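Local coordinates for fucolectin-related protein (Streptococcus pneumoniae, PDB 2WMF) that probably hydrolyses host carbohydrate antigens of the blood-group type, as the catalytic module of a family 98 glycoside hydrolase, at residues N453-S459 with L533-T539; L460-T466 with R529-L533; M363-N367 with Y434-A438; M279-Y283 with F316-A320. All coordinates share one frame; numbering follows the deposited sequence.

Interaction 1 (N453-S459 with L533-T539); sequences NNTKSLS and LTLSGHT. Unlike the reference sequence in segment 533-539: Ser536 (reference Lys).
The imidazole of His538 has the backbone oxygen of Asn454 over one face, 3.0 Å above the ring plane and displaced toward the rim, while Thr455 CB approaches obliquely; Pro543 and Ile581 also touch this side chain. Beyond the ring, the Thr539 hydroxyl makes a long bond to Asn453 O (OG1 to O, 3.2 Å).

Toward the strands the pairing becomes regular antiparallel sheet, but it starts with an irregularity. Lys456 and Ser457 both face Ser536, a classic beta bulge. Ser536 O accepts from Lys456 N at 2.9 Å and from Ser457 N at 3.2 Å, the second bond being the straighter (164° against 135° at hydrogen). Thr455 OG1, turned away from its own amide (chi1 -160°), adds a weak bond to the same oxygen. Ser536 N returns a bond to Ser457 O, and Ser459 and Thr534 exchange two more, with Ser459 N 2.8 Å from Thr534 O.

Leu458 and Leu535 form a non-hydrogen-bonded pair whose side chains run alongside each other in the same direction, Leu458 CD1 touching Leu535 CD2. On the other face, which carries Ser457, Ser459, Thr534 and Ser536, a water bonds to Thr534 OG1 at 2.8 Å and weakly to Ser459 O.

The leucine face turns toward Leu477 and Ile479 of the second sheet, whereas the hydroxyl-bearing face is partly exposed. The chemistry thus gives two inner strands of a two-faced sheet in the beta sandwich, with two backbone donors, and weakly a hydroxyl, converging on Ser536 O at the bulge where the regular pairing ends.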
loop_
_atom_site.group_PDB
_atom_site.type_symbol
_atom_site.label_atom_id
_atom_site.label_comp_id
_atom_site.label_asym_id
_atom_site.label_seq_id
_atom_site.Cartn_x
_atom_site.Cartn_y
_atom_site.Cartn_z
ATOM N N ASN A 453 -21.138 18.377 -16.569
ATOM C CA ASN A 453 -21.986 18.010 -17.708
ATOM C C ASN A 453 -21.206 17.417 -18.911
ATOM O O ASN A 453 -21.785 17.323 -20.028
ATOM C CB ASN A 453 -22.891 19.172 -18.098
ATOM C CG ASN A 453 -22.161 20.255 -18.854
ATOM O OD1 ASN A 453 -20.920 20.260 -18.895
ATOM N ND2 ASN A 453 -22.918 21.209 -19.465
ATOM N N ASN A 454 -19.961 16.944 -18.693
ATOM C CA ASN A 454 -19.250 16.121 -19.712
ATOM C C ASN A 454 -20.138 14.904 -20.089
ATOM O O ASN A 454 -20.252 14.538 -21.271
ATOM C CB ASN A 454 -17.870 15.693 -19.220
ATOM C CG ASN A 454 -16.903 16.861 -19.103
ATOM O OD1 ASN A 454 -16.446 17.222 -17.993
ATOM N ND2 ASN A 454 -16.590 17.480 -20.237
ATOM N N THR A 455 -20.749 14.314 -19.060
ATOM C CA THR A 455 -21.734 13.234 -19.184
ATOM C C THR A 455 -22.611 13.213 -17.952
ATOM O O THR A 455 -22.229 13.684 -16.906
ATOM C CB THR A 455 -21.027 11.871 -19.453
ATOM O OG1 THR A 455 -21.964 10.937 -20.025
ATOM C CG2 THR A 455 -20.406 11.321 -18.221
ATOM N N LYS A 456 -23.810 12.632 -18.040
ATOM C CA LYS A 456 -24.687 12.578 -16.878
ATOM C C LYS A 456 -24.260 11.490 -15.900
ATOM O O LYS A 456 -24.207 11.724 -14.669
ATOM C CB LYS A 456 -26.129 12.320 -17.294
ATOM C CG LYS A 456 -27.079 12.517 -16.166
ATOM C CD LYS A 456 -28.484 12.400 -16.670
ATOM C CE LYS A 456 -29.483 12.905 -15.640
ATOM N NZ LYS A 456 -29.069 12.633 -14.227
ATOM N N SER A 457 -23.997 10.290 -16.419
ATOM C CA SER A 457 -23.517 9.222 -15.580
ATOM C C SER A 457 -22.564 8.348 -16.357
ATOM O O SER A 457 -22.498 8.392 -17.575
ATOM C CB SER A 457 -24.661 8.412 -14.983
ATOM O OG SER A 457 -25.305 7.680 -15.994
ATOM N N LEU A 458 -21.754 7.600 -15.613
ATOM C CA LEU A 458 -20.748 6.717 -16.200
ATOM C C LEU A 458 -20.887 5.383 -15.488
ATOM O O LEU A 458 -20.862 5.310 -14.264
ATOM C CB LEU A 458 -19.356 7.334 -16.028
ATOM C CG LEU A 458 -18.153 6.619 -16.615
ATOM C CD1 LEU A 458 -17.012 7.608 -16.835
ATOM C CD2 LEU A 458 -17.658 5.499 -15.697
ATOM N N SER A 459 -21.099 4.336 -16.254
ATOM C CA SER A 459 -21.109 2.997 -15.688
ATOM C C SER A 459 -19.896 2.150 -16.091
ATOM O O SER A 459 -19.322 2.314 -17.162
ATOM C CB SER A 459 -22.379 2.302 -16.190
ATOM O OG SER A 459 -23.523 2.971 -15.665
ATOM N N LEU A 533 -17.301 0.353 -20.467
ATOM C CA LEU A 533 -17.486 1.719 -19.965
ATOM C C LEU A 533 -18.622 2.380 -20.763
ATOM O O LEU A 533 -18.578 2.398 -21.995
ATOM C CB LEU A 533 -16.187 2.492 -20.166
ATOM C CG LEU A 533 -16.232 3.968 -19.803
ATOM C CD1 LEU A 533 -16.593 4.115 -18.361
ATOM C CD2 LEU A 533 -14.857 4.642 -20.185
ATOM N N THR A 534 -19.647 2.878 -20.070
ATOM C CA THR A 534 -20.806 3.468 -20.716
ATOM C C THR A 534 -21.022 4.890 -20.190
ATOM O O THR A 534 -21.137 5.116 -18.985
ATOM C CB THR A 534 -22.074 2.643 -20.460
ATOM O OG1 THR A 534 -21.829 1.267 -20.770
ATOM C CG2 THR A 534 -23.215 3.112 -21.338
ATOM N N LEU A 535 -21.010 5.857 -21.107
ATOM C CA LEU A 535 -21.248 7.260 -20.771
ATOM C C LEU A 535 -22.656 7.605 -21.228
ATOM O O LEU A 535 -22.942 7.569 -22.435
ATOM C CB LEU A 535 -20.257 8.171 -21.479
ATOM C CG LEU A 535 -18.776 7.945 -21.240
ATOM C CD1 LEU A 535 -17.931 8.927 -22.103
ATOM C CD2 LEU A 535 -18.458 8.106 -19.793
ATOM N N SER A 536 -23.517 7.894 -20.269
ATOM C CA SER A 536 -24.904 8.206 -20.532
ATOM C C SER A 536 -25.054 9.691 -20.506
ATOM O O SER A 536 -24.716 10.338 -19.526
ATOM C CB SER A 536 -25.800 7.602 -19.467
ATOM O OG SER A 536 -27.173 7.804 -19.745
ATOM N N GLY A 537 -25.531 10.231 -21.608
ATOM C CA GLY A 537 -25.919 11.618 -21.669
ATOM C C GLY A 537 -24.681 12.387 -21.934
ATOM O O GLY A 537 -24.444 13.407 -21.272
ATOM N N HIS A 538 -23.850 11.883 -22.840
ATOM C CA HIS A 538 -22.627 12.575 -23.196
ATOM C C HIS A 538 -22.997 13.724 -24.157
ATOM O O HIS A 538 -23.424 13.499 -25.308
ATOM C CB HIS A 538 -21.577 11.636 -23.788
ATOM C CG HIS A 538 -20.210 12.251 -23.844
ATOM N ND1 HIS A 538 -19.778 13.011 -24.914
ATOM C CD2 HIS A 538 -19.206 12.280 -22.930
ATOM C CE1 HIS A 538 -18.552 13.451 -24.669
ATOM N NE2 HIS A 538 -18.187 13.028 -23.468
ATOM N N THR A 539 -22.822 14.952 -23.656
ATOM C CA THR A 539 -23.558 16.154 -24.155
ATOM C C THR A 539 -23.583 16.447 -25.665
ATOM O O THR A 539 -24.671 16.703 -26.230
ATOM C CB THR A 539 -23.061 17.450 -23.444
ATOM O OG1 THR A 539 -21.648 17.353 -23.205
ATOM C CG2 THR A 539 -23.784 17.641 -22.125
HETATM O O HOH W 1 -20.787 -0.065 -18.600
#

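Interaction 2 (L460-T466 with R529-L533); sequences LDLTPHT and RTTTL
Strands 457-462 and 529-536, neighbours in one sheet of the C-terminal beta sandwich, continue their antiparallel pairing here as far as Asp461 and Thr532, after which the first chain turns off toward strand 467-472 of the other sheet. Asp461 and Thr532 are the hydrogen-bonded pair, Asp461 N lying 3.0 Å from Thr532 O. Leu460 CD2 rests against Leu533 CD1 at 3.5 Å, the two leucines side by side.

Beyond the Asp461-Thr532 pair a water replaces direct bonding: it accepts from Thr463 N (2.9 Å) and donates to Thr530 O, also touching Thr531 OG1. A second, beside the pair, joins Thr530 O to Asp461 OD2 and Thr532 OG1. The other carboxylate oxygen, Asp461 OD1, is held by Gln445 and Asn443.

Arg529 bends at chi3 (-57°), which brings its guanidinium edge against the turn. NE donates to Thr463 OG1 at 2.9 Å, the hydroxyl standing 27° out of the guanidinium plane, and NH1 donates to Pro464 O at 2.9 Å, in that carbonyl's plane. NH1 also bonds to Asn483 O. Arg529 therefore helps to hold the turn, through a hydroxyl and a carbonyl, and its charge is probably spread over neutral oxygens rather than matched by a carboxylate across this contact.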
loop_
_atom_site.group_PDB
_atom_site.type_symbol
_atom_site.label_atom_id
_atom_site.label_comp_id
_atom_site.label_asym_id
_atom_site.label_seq_id
_atom_site.Cartn_x
_atom_site.Cartn_y
_atom_site.Cartn_z
ATOM N N LEU A 460 -19.562 1.176 -15.227
ATOM C CA LEU A 460 -18.478 0.234 -15.487
ATOM C C LEU A 460 -18.909 -1.183 -15.101
ATOM O O LEU A 460 -19.564 -1.386 -14.040
ATOM C CB LEU A 460 -17.189 0.582 -14.694
ATOM C CG LEU A 460 -16.430 1.812 -15.177
ATOM C CD1 LEU A 460 -15.492 2.325 -14.078
ATOM C CD2 LEU A 460 -15.596 1.364 -16.384
ATOM N N ASP A 461 -18.515 -2.135 -15.948
ATOM C CA ASP A 461 -18.584 -3.560 -15.659
ATOM C C ASP A 461 -17.143 -4.005 -15.585
ATOM O O ASP A 461 -16.375 -3.838 -16.550
ATOM C CB ASP A 461 -19.389 -4.312 -16.726
ATOM C CG ASP A 461 -19.583 -5.783 -16.411
ATOM O OD1 ASP A 461 -19.446 -6.202 -15.265
ATOM O OD2 ASP A 461 -19.905 -6.533 -17.375
ATOM N N LEU A 462 -16.800 -4.562 -14.404
ATOM C CA LEU A 462 -15.421 -4.808 -14.019
ATOM C C LEU A 462 -15.217 -6.278 -13.635
ATOM O O LEU A 462 -15.892 -6.780 -12.770
ATOM C CB LEU A 462 -15.047 -4.016 -12.780
ATOM C CG LEU A 462 -15.308 -2.518 -12.798
ATOM C CD1 LEU A 462 -15.652 -1.966 -11.390
ATOM C CD2 LEU A 462 -14.108 -1.858 -13.459
ATOM N N THR A 463 -14.268 -6.933 -14.273
ATOM C CA THR A 463 -13.877 -8.256 -13.842
ATOM C C THR A 463 -13.025 -8.148 -12.591
ATOM O O THR A 463 -12.499 -7.063 -12.276
ATOM C CB THR A 463 -13.106 -9.045 -14.927
ATOM O OG1 THR A 463 -11.787 -8.492 -15.112
ATOM C CG2 THR A 463 -13.858 -9.109 -16.269
ATOM N N PRO A 464 -12.855 -9.264 -11.863
ATOM C CA PRO A 464 -11.942 -9.204 -10.750
ATOM C C PRO A 464 -10.548 -8.673 -11.090
ATOM O O PRO A 464 -10.045 -8.882 -12.183
ATOM C CB PRO A 464 -11.888 -10.654 -10.250
ATOM C CG PRO A 464 -13.260 -11.233 -10.610
ATOM C CD PRO A 464 -13.567 -10.576 -11.950
ATOM N N HIS A 465 -9.942 -7.995 -10.120
ATOM C CA HIS A 465 -8.565 -7.480 -10.247
ATOM C C HIS A 465 -8.504 -6.427 -11.376
ATOM O O HIS A 465 -7.574 -6.391 -12.206
ATOM C CB HIS A 465 -7.555 -8.612 -10.408
ATOM C CG HIS A 465 -7.837 -9.735 -9.468
ATOM N ND1 HIS A 465 -8.021 -11.036 -9.892
ATOM C CD2 HIS A 465 -8.037 -9.730 -8.132
ATOM C CE1 HIS A 465 -8.294 -11.788 -8.837
ATOM N NE2 HIS A 465 -8.333 -11.019 -7.759
ATOM N N THR A 466 -9.537 -5.584 -11.371
ATOM C CA THR A 466 -9.625 -4.407 -12.240
ATOM C C THR A 466 -9.854 -3.181 -11.367
ATOM O O THR A 466 -10.758 -3.187 -10.532
ATOM C CB THR A 466 -10.798 -4.502 -13.284
ATOM O OG1 THR A 466 -10.662 -5.718 -14.012
ATOM C CG2 THR A 466 -10.727 -3.329 -14.283
ATOM N N ARG A 529 -9.401 -9.660 -20.657
ATOM C CA ARG A 529 -10.676 -9.626 -19.936
ATOM C C ARG A 529 -11.320 -8.277 -20.309
ATOM O O ARG A 529 -10.623 -7.305 -20.558
ATOM C CB ARG A 529 -10.462 -9.689 -18.392
ATOM C CG ARG A 529 -9.538 -10.792 -17.986
ATOM C CD ARG A 529 -9.596 -11.097 -16.506
ATOM N NE ARG A 529 -9.327 -10.031 -15.539
ATOM C CZ ARG A 529 -8.118 -9.529 -15.249
ATOM N NH1 ARG A 529 -7.998 -8.664 -14.257
ATOM N NH2 ARG A 529 -7.031 -9.835 -15.961
ATOM N N THR A 530 -12.640 -8.218 -20.266
ATOM C CA THR A 530 -13.371 -7.070 -20.780
ATOM C C THR A 530 -13.881 -6.123 -19.667
ATOM O O THR A 530 -14.531 -6.554 -18.690
ATOM C CB THR A 530 -14.594 -7.526 -21.588
ATOM O OG1 THR A 530 -14.136 -8.373 -22.657
ATOM C CG2 THR A 530 -15.309 -6.298 -22.184
ATOM N N THR A 531 -13.580 -4.836 -19.823
ATOM C CA THR A 531 -14.102 -3.757 -19.016
ATOM C C THR A 531 -14.988 -2.965 -19.956
ATOM O O THR A 531 -14.553 -2.579 -21.026
ATOM C CB THR A 531 -12.985 -2.827 -18.494
ATOM O OG1 THR A 531 -12.051 -3.578 -17.723
ATOM C CG2 THR A 531 -13.588 -1.701 -17.649
ATOM N N THR A 532 -16.249 -2.780 -19.556
ATOM C CA THR A 532 -17.214 -2.064 -20.406
ATOM C C THR A 532 -17.504 -0.730 -19.716
ATOM O O THR A 532 -17.913 -0.695 -18.525
ATOM C CB THR A 532 -18.504 -2.863 -20.577
ATOM O OG1 THR A 532 -18.193 -4.164 -21.102
ATOM C CG2 THR A 532 -19.484 -2.100 -21.502
ATOM N N LEU A 533 -17.301 0.353 -20.467
ATOM C CA LEU A 533 -17.486 1.719 -19.965
ATOM C C LEU A 533 -18.622 2.380 -20.763
ATOM O O LEU A 533 -18.578 2.398 -21.995
ATOM C CB LEU A 533 -16.187 2.492 -20.166
ATOM C CG LEU A 533 -16.232 3.968 -19.803
ATOM C CD1 LEU A 533 -16.593 4.115 -18.361
ATOM C CD2 LEU A 533 -14.857 4.642 -20.185
HETATM O O HOH W 2 -17.515 -5.946 -19.238
HETATM O O HOH W 3 -12.876 -5.691 -16.467
#

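Interaction 3 (M363-N367 with Y434-A438); sequences MPLYN and YNSNA
Met363 reaches Ala438 with its terminal methyl, CE lying 3.6 Å from Ala438 CB; bends at chi2 and chi3 fold the thioether back to make this touch. Pro364 contributes mainly its carbonyl, whose oxygen stands over the centre of the Tyr366 ring, 4.1 Å above the plane, and is weakly bonded to Asn281. Leu365 is the apolar plug between the two loops. With CG beside the backbone N (chi1 -53°), it directs CD1 over the turn of 434-438, 3.6 Å from Ser436 O and close to Ala438, while its CB packs near Tyr434 CE1.

The turn it covers is an Asx turn: Asn435 OD1 accepts from Asn437 N at 2.9 Å, and Asn435 ND2 is bonded to Leu462 O and Lys442 O. Both loops lie where the C-terminal beta sandwich meets helix 272-283 of the barrel.

At Tyr366 the backbone N donates to Tyr434 OH at 2.9 Å along an almost straight line (173°), approaching in the plane of the Tyr434 ring at its edge. The same phenol oxygen is bonded to Asn281 OD1, so two partners fix its position. Tyr366 O, in contrast, is buried without a polar partner, 3.4 Å from Ser436 CB, whereas the Tyr366 hydroxyl bonds to Asp223 on helix 219-231. Asn367 closes the segment through water: the molecule donates to Asn367 O and accepts from Ser436 OG, each at 2.7 Å.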
loop_
_atom_site.group_PDB
_atom_site.type_symbol
_atom_site.label_atom_id
_atom_site.label_comp_id
_atom_site.label_asym_id
_atom_site.label_seq_id
_atom_site.Cartn_x
_atom_site.Cartn_y
_atom_site.Cartn_z
ATOM N N MET A 363 -8.670 -9.385 4.873
ATOM C CA MET A 363 -8.169 -8.999 3.568
ATOM C C MET A 363 -8.387 -7.501 3.315
ATOM O O MET A 363 -9.183 -6.858 3.983
ATOM C CB MET A 363 -8.894 -9.817 2.491
ATOM C CG MET A 363 -8.528 -11.306 2.588
ATOM S SD MET A 363 -6.854 -11.601 2.005
ATOM C CE MET A 363 -7.124 -11.530 0.195
ATOM N N PRO A 364 -7.590 -6.950 2.408
ATOM C CA PRO A 364 -7.487 -5.487 2.367
ATOM C C PRO A 364 -8.553 -4.765 1.574
ATOM O O PRO A 364 -8.720 -3.542 1.759
ATOM C CB PRO A 364 -6.107 -5.274 1.695
ATOM C CG PRO A 364 -5.931 -6.478 0.829
ATOM C CD PRO A 364 -6.542 -7.591 1.602
ATOM N N LEU A 365 -9.247 -5.442 0.651
ATOM C CA LEU A 365 -10.114 -4.690 -0.263
ATOM C C LEU A 365 -11.362 -4.190 0.476
ATOM O O LEU A 365 -11.919 -4.882 1.305
ATOM C CB LEU A 365 -10.494 -5.499 -1.513
ATOM C CG LEU A 365 -9.347 -6.120 -2.309
ATOM C CD1 LEU A 365 -9.870 -6.947 -3.525
ATOM C CD2 LEU A 365 -8.326 -5.024 -2.725
ATOM N N TYR A 366 -11.761 -2.955 0.154
ATOM C CA TYR A 366 -12.994 -2.388 0.717
ATOM C C TYR A 366 -14.190 -2.647 -0.232
ATOM O O TYR A 366 -14.040 -2.598 -1.441
ATOM C CB TYR A 366 -12.839 -0.888 0.920
ATOM C CG TYR A 366 -11.865 -0.579 2.039
ATOM C CD1 TYR A 366 -12.000 -1.208 3.282
ATOM C CD2 TYR A 366 -10.769 0.280 1.849
ATOM C CE1 TYR A 366 -11.119 -0.930 4.324
ATOM C CE2 TYR A 366 -9.885 0.563 2.899
ATOM C CZ TYR A 366 -10.060 -0.038 4.139
ATOM O OH TYR A 366 -9.202 0.241 5.197
ATOM N N ASN A 367 -15.380 -2.857 0.315
ATOM C CA ASN A 367 -16.539 -3.068 -0.562
ATOM C C ASN A 367 -17.147 -1.756 -1.061
ATOM O O ASN A 367 -17.713 -1.680 -2.130
ATOM C CB ASN A 367 -17.599 -3.817 0.187
ATOM C CG ASN A 367 -17.110 -5.151 0.688
ATOM O OD1 ASN A 367 -17.218 -6.188 -0.026
ATOM N ND2 ASN A 367 -16.564 -5.158 1.878
ATOM N N TYR A 434 -12.831 -0.027 -7.931
ATOM C CA TYR A 434 -12.356 -1.386 -8.190
ATOM C C TYR A 434 -13.410 -2.453 -7.927
ATOM O O TYR A 434 -14.405 -2.236 -7.251
ATOM C CB TYR A 434 -11.040 -1.705 -7.489
ATOM C CG TYR A 434 -10.901 -1.580 -5.978
ATOM C CD1 TYR A 434 -11.661 -2.371 -5.103
ATOM C CD2 TYR A 434 -9.957 -0.693 -5.397
ATOM C CE1 TYR A 434 -11.524 -2.255 -3.722
ATOM C CE2 TYR A 434 -9.782 -0.613 -4.023
ATOM C CZ TYR A 434 -10.549 -1.398 -3.171
ATOM O OH TYR A 434 -10.358 -1.353 -1.808
ATOM N N ASN A 435 -13.118 -3.645 -8.470
ATOM C CA ASN A 435 -13.872 -4.844 -8.160
ATOM C C ASN A 435 -13.285 -5.381 -6.835
ATOM O O ASN A 435 -12.072 -5.581 -6.747
ATOM C CB ASN A 435 -13.705 -5.863 -9.292
ATOM C CG ASN A 435 -14.440 -7.184 -9.029
ATOM O OD1 ASN A 435 -14.389 -7.721 -7.913
ATOM N ND2 ASN A 435 -15.184 -7.669 -10.048
ATOM N N SER A 436 -14.141 -5.550 -5.821
ATOM C CA SER A 436 -13.718 -5.890 -4.465
ATOM C C SER A 436 -13.544 -7.380 -4.157
ATOM O O SER A 436 -13.293 -7.736 -2.988
ATOM C CB SER A 436 -14.680 -5.304 -3.424
ATOM O OG SER A 436 -15.957 -5.871 -3.503
ATOM N N ASN A 437 -13.707 -8.234 -5.185
ATOM C CA ASN A 437 -13.535 -9.688 -5.023
ATOM C C ASN A 437 -12.063 -10.132 -5.116
ATOM O O ASN A 437 -11.455 -10.105 -6.193
ATOM C CB ASN A 437 -14.363 -10.406 -6.092
ATOM C CG ASN A 437 -15.852 -10.304 -5.868
ATOM O OD1 ASN A 437 -16.329 -10.193 -4.737
ATOM N ND2 ASN A 437 -16.614 -10.325 -6.984
ATOM N N ALA A 438 -11.489 -10.528 -3.965
ATOM C CA ALA A 438 -10.054 -10.867 -3.928
ATOM C C ALA A 438 -9.757 -12.171 -4.654
ATOM O O ALA A 438 -8.740 -12.287 -5.372
ATOM C CB ALA A 438 -9.510 -10.939 -2.460
HETATM O O HOH W 4 -17.927 -4.025 -3.495
#

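Interaction 4 (M279-Y283 with F316-A320); sequences MMNVY and FFRHA
Phe316 fills the tight part of this contact, its ring pushed against Met279, Met280 and Tyr283. With CG anti to the backbone N, the ring swings off its own helix toward the other one. Met279 CB meets CD2 of Phe316 at 3.7 Å, and Met280 CA lies equally close to Phe316 CZ, with the Met280 side chain crossing the phenyl at about a right angle. Tyr283 CB lies in the plane of the Phe316 ring, at its edge, 3.8 Å from CE2. The phenyl edge also points to the face of Tyr283 in a T-shaped pair, centroids 5.7 Å apart and planes at 90°. Ala320 belongs to this buried part too, its CB 3.8 Å from Tyr283 CD1. Met279 bends at chi3, so that its methyl CE settles near Phe317.

The side at His319 is looser and more polar. This residue, partly exposed, turns its edge toward the face of Tyr283 in an offset edge-to-face pair (centroids 5.4 Å apart, planes at 62°), completing an aromatic cluster. The polar ends of these two bond elsewhere: Tyr283 OH to Asn323 O, His319 NE2 to Tyr432 OH.

The two helical segments run nearly parallel, 13° apart, but their axes come no closer than 10.9 Å, a gap bridged by these long side chains. Helices 272-283 and 307-322 are outer helices of the eight-stranded barrel. Strand 289-293 packs against Met279 and Tyr283 through Tyr290, and strands 430-434 and 467-472 of the beta sandwich reach Met280 and His319.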
loop_
_atom_site.group_PDB
_atom_site.type_symbol
_atom_site.label_atom_id
_atom_site.label_comp_id
_atom_site.label_asym_id
_atom_site.label_seq_id
_atom_site.Cartn_x
_atom_site.Cartn_y
_atom_site.Cartn_z
ATOM N N MET A 279 -2.478 -0.249 -2.772
ATOM C CA MET A 279 -1.873 1.081 -2.784
ATOM C C MET A 279 -2.964 2.163 -2.890
ATOM O O MET A 279 -2.874 3.206 -2.240
ATOM C CB MET A 279 -0.892 1.262 -3.955
ATOM C CG MET A 279 0.288 0.242 -3.943
ATOM S SD MET A 279 1.225 0.293 -5.507
ATOM C CE MET A 279 2.021 1.902 -5.430
ATOM N N MET A 280 -3.999 1.919 -3.712
ATOM C CA MET A 280 -5.108 2.871 -3.800
ATOM C C MET A 280 -5.799 3.159 -2.451
ATOM O O MET A 280 -6.162 4.270 -2.192
ATOM C CB MET A 280 -6.152 2.377 -4.791
ATOM C CG MET A 280 -7.236 3.397 -5.095
ATOM S SD MET A 280 -8.545 2.783 -6.188
ATOM C CE MET A 280 -7.675 2.790 -7.749
ATOM N N ASN A 281 -5.966 2.150 -1.587
ATOM C CA ASN A 281 -6.533 2.342 -0.262
ATOM C C ASN A 281 -5.718 3.331 0.560
ATOM O O ASN A 281 -6.282 4.071 1.380
ATOM C CB ASN A 281 -6.565 0.996 0.484
ATOM C CG ASN A 281 -7.672 0.060 0.003
ATOM O OD1 ASN A 281 -8.460 0.377 -0.903
ATOM N ND2 ASN A 281 -7.692 -1.140 0.593
ATOM N N VAL A 282 -4.407 3.269 0.365
ATOM C CA VAL A 282 -3.454 4.144 1.100
ATOM C C VAL A 282 -3.522 5.562 0.493
ATOM O O VAL A 282 -3.803 6.555 1.217
ATOM C CB VAL A 282 -2.041 3.546 1.083
ATOM C CG1 VAL A 282 -1.016 4.565 1.579
ATOM C CG2 VAL A 282 -2.016 2.220 1.942
ATOM N N TYR A 283 -3.301 5.622 -0.806
ATOM C CA TYR A 283 -3.340 6.890 -1.586
ATOM C C TYR A 283 -4.601 7.716 -1.278
ATOM O O TYR A 283 -4.529 8.909 -0.904
ATOM C CB TYR A 283 -3.221 6.567 -3.078
ATOM C CG TYR A 283 -3.467 7.751 -3.956
ATOM C CD1 TYR A 283 -2.422 8.586 -4.318
ATOM C CD2 TYR A 283 -4.720 7.992 -4.502
ATOM C CE1 TYR A 283 -2.642 9.683 -5.154
ATOM C CE2 TYR A 283 -4.943 9.091 -5.354
ATOM C CZ TYR A 283 -3.893 9.930 -5.670
ATOM O OH TYR A 283 -4.147 11.048 -6.504
ATOM N N PHE A 316 0.819 2.480 -10.633
ATOM C CA PHE A 316 0.032 3.164 -9.621
ATOM C C PHE A 316 0.877 4.226 -8.923
ATOM O O PHE A 316 0.384 5.315 -8.675
ATOM C CB PHE A 316 -0.683 2.272 -8.628
ATOM C CG PHE A 316 -1.726 3.015 -7.913
ATOM C CD1 PHE A 316 -2.979 3.204 -8.490
ATOM C CD2 PHE A 316 -1.432 3.630 -6.719
ATOM C CE1 PHE A 316 -3.929 4.031 -7.872
ATOM C CE2 PHE A 316 -2.411 4.437 -6.059
ATOM C CZ PHE A 316 -3.647 4.624 -6.649
ATOM N N PHE A 317 2.143 3.943 -8.674
ATOM C CA PHE A 317 3.009 4.944 -8.056
ATOM C C PHE A 317 3.164 6.185 -8.969
ATOM O O PHE A 317 3.164 7.344 -8.463
ATOM C CB PHE A 317 4.359 4.381 -7.669
ATOM C CG PHE A 317 5.150 5.316 -6.782
ATOM C CD1 PHE A 317 4.752 5.578 -5.482
ATOM C CD2 PHE A 317 6.261 5.965 -7.281
ATOM C CE1 PHE A 317 5.430 6.451 -4.695
ATOM C CE2 PHE A 317 6.968 6.856 -6.476
ATOM C CZ PHE A 317 6.542 7.109 -5.189
ATOM N N ARG A 318 3.263 5.958 -10.285
ATOM C CA ARG A 318 3.281 7.062 -11.262
ATOM C C ARG A 318 1.992 7.889 -11.143
ATOM O O ARG A 318 2.027 9.134 -11.201
ATOM C CB ARG A 318 3.507 6.578 -12.691
ATOM C CG ARG A 318 4.925 6.172 -12.986
ATOM C CD ARG A 318 5.103 5.658 -14.405
ATOM N NE ARG A 318 6.512 5.657 -14.760
ATOM C CZ ARG A 318 7.084 4.779 -15.549
ATOM N NH1 ARG A 318 6.391 3.790 -16.088
ATOM N NH2 ARG A 318 8.365 4.880 -15.796
ATOM N N HIS A 319 0.841 7.225 -11.000
ATOM C CA HIS A 319 -0.407 7.942 -10.745
ATOM C C HIS A 319 -0.266 8.863 -9.534
ATOM O O HIS A 319 -0.698 10.047 -9.572
ATOM C CB HIS A 319 -1.606 6.998 -10.548
ATOM C CG HIS A 319 -2.883 7.732 -10.309
ATOM N ND1 HIS A 319 -3.607 8.336 -11.318
ATOM C CD2 HIS A 319 -3.560 7.970 -9.161
ATOM C CE1 HIS A 319 -4.692 8.884 -10.797
ATOM N NE2 HIS A 319 -4.661 8.726 -9.491
ATOM N N ALA A 320 0.319 8.341 -8.465
ATOM C CA ALA A 320 0.456 9.066 -7.192
ATOM C C ALA A 320 1.444 10.255 -7.290
ATOM O O ALA A 320 1.275 11.264 -6.592
ATOM C CB ALA A 320 0.872 8.105 -6.066
#

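How the interactions relate
Interactions 1 and 2 are successive parts of one strand pair, sharing Leu533, with centres about 17 Å apart; along the chain, interaction 2 is nested within the loop closed by interaction 1. Interaction 3 adjoins interaction 2, centres about 14 Å apart, where His465 NE2 lies 2.7 Å from Ala438 O in a probable hydrogen bond. It also touches interaction 4 (centres about 15 Å apart) through Asn281, whose OD1 is 2.7 Å from Tyr434 OH, so interaction 3 bridges sandwich and barrel. Interactions 1 and 4 are remote, their nearest atoms about 13 Å apart. Together the four contacts trace a path from the outer end of the sandwich to the barrel, which probably carries the active site as in other barrel-type glycoside hydrolases.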